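Local coordinates for protein acetone carboxylase alpha subunit (Xanthobacter autotrophicus Py2, PDB 5M45) that forms the alpha subunit of acetone carboxylase, a metal-binding chain with a hydantoinase B/oxoprolinase family region, at residues Val350-Thr353 / Ser354-Val358. Residues are numbered along the deposited sequence; the frame is centred on the assembly and turned at random.
Sequences VSFT and SGIWV
Ser354 turns its hydroxyl back along the helix to Val350, one turn earlier. With chi1 at -62°, OG lies beside its own backbone N and donates to Val350 O at 2.8 Å. Val350 O thus accepts twice from one residue: Ser354 N gives the regular helical bond at 2.9 Å, while OG comes from the opposite face of the carbonyl plane, 36° out of it. The buried hydroxyl thus spends its proton inside the helix; Val350 CG1 passes 3.9 Å from the same OG. Thr353 also reaches back one turn, to Gln349 O, but with OG1 in another rotamer, between its backbone N and carbonyl carbon. On another side of the helix, Phe352 has CG anti to the backbone N (chi1 -174°), and its ring carbon CE2 lies 3.7 Å from Ile356 CD1, the methyl coming in obliquely. Backbone Ile356 N to Phe352 O is a weak bond of 3.4 Å; that carbonyl also accepts from Trp408 NE1 of helix 401-422, against which Phe352 and Ile356 both pack. Serine and threonine hydroxyls commonly bond to the i-4 carbonyl inside alpha-helices; here helix 349-361 packs against helices 111-124 and 401-422, with Val350 beside the 3,6,9,12,15-pentaoxaheptadecan-1-ol pocket.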
# COMPACT_ATOMS: atom_id res chain seq x y z
N VAL A 350 -16.38 11.38 -10.90
CA VAL A 350 -17.35 10.30 -10.72
C VAL A 350 -18.02 10.33 -9.33
O VAL A 350 -19.26 10.27 -9.25
CB VAL A 350 -16.71 8.90 -10.95
CG1 VAL A 350 -17.67 7.79 -10.56
CG2 VAL A 350 -16.25 8.72 -12.41
N SER A 351 -17.24 10.38 -8.25
CA SER A 351 -17.85 10.41 -6.91
C SER A 351 -18.66 11.71 -6.69
O SER A 351 -19.73 11.66 -6.08
CB SER A 351 -16.79 10.23 -5.82
OG SER A 351 -15.77 11.25 -5.87
N PHE A 352 -18.15 12.85 -7.18
CA PHE A 352 -18.88 14.09 -7.04
C PHE A 352 -20.24 14.08 -7.75
O PHE A 352 -21.26 14.41 -7.14
CB PHE A 352 -18.04 15.28 -7.54
CG PHE A 352 -18.69 16.63 -7.29
CD1 PHE A 352 -18.58 17.22 -6.04
CD2 PHE A 352 -19.40 17.26 -8.26
CE1 PHE A 352 -19.20 18.46 -5.78
CE2 PHE A 352 -19.99 18.53 -8.03
CZ PHE A 352 -19.91 19.10 -6.78
N THR A 353 -20.28 13.68 -9.02
CA THR A 353 -21.52 13.65 -9.80
C THR A 353 -22.48 12.49 -9.40
O THR A 353 -23.74 12.66 -9.44
CB THR A 353 -21.24 13.62 -11.31
OG1 THR A 353 -20.52 12.44 -11.67
CG2 THR A 353 -20.49 14.89 -11.77
N SER A 354 -21.92 11.35 -9.00
CA SER A 354 -22.73 10.23 -8.45
C SER A 354 -23.48 10.63 -7.16
O SER A 354 -24.64 10.22 -6.97
CB SER A 354 -21.91 8.95 -8.26
OG SER A 354 -21.40 8.50 -9.51
N GLY A 355 -22.84 11.45 -6.32
CA GLY A 355 -23.52 11.97 -5.14
C GLY A 355 -24.67 12.93 -5.45
O GLY A 355 -25.68 12.95 -4.72
N ILE A 356 -24.53 13.74 -6.51
CA ILE A 356 -25.65 14.57 -6.97
C ILE A 356 -26.82 13.67 -7.41
O ILE A 356 -27.99 13.98 -7.11
CB ILE A 356 -25.22 15.56 -8.06
CG1 ILE A 356 -24.20 16.57 -7.50
CG2 ILE A 356 -26.45 16.33 -8.64
CD1 ILE A 356 -23.43 17.38 -8.56
N TRP A 357 -26.49 12.56 -8.07
CA TRP A 357 -27.49 11.55 -8.48
C TRP A 357 -28.19 10.95 -7.25
O TRP A 357 -29.42 10.84 -7.25
CB TRP A 357 -26.84 10.49 -9.40
CG TRP A 357 -27.73 9.35 -9.78
CD1 TRP A 357 -28.52 9.27 -10.88
CD2 TRP A 357 -27.92 8.14 -9.06
NE1 TRP A 357 -29.19 8.06 -10.91
CE2 TRP A 357 -28.82 7.34 -9.80
CE3 TRP A 357 -27.37 7.61 -7.88
CZ2 TRP A 357 -29.21 6.05 -9.38
CZ3 TRP A 357 -27.75 6.35 -7.45
CH2 TRP A 357 -28.68 5.59 -8.20
N VAL A 358 -27.42 10.65 -6.19
CA VAL A 358 -28.00 10.18 -4.92
C VAL A 358 -29.03 11.18 -4.37
O VAL A 358 -30.15 10.79 -4.00
CB VAL A 358 -26.89 9.86 -3.87
CG1 VAL A 358 -27.49 9.56 -2.50
CG2 VAL A 358 -26.04 8.66 -4.33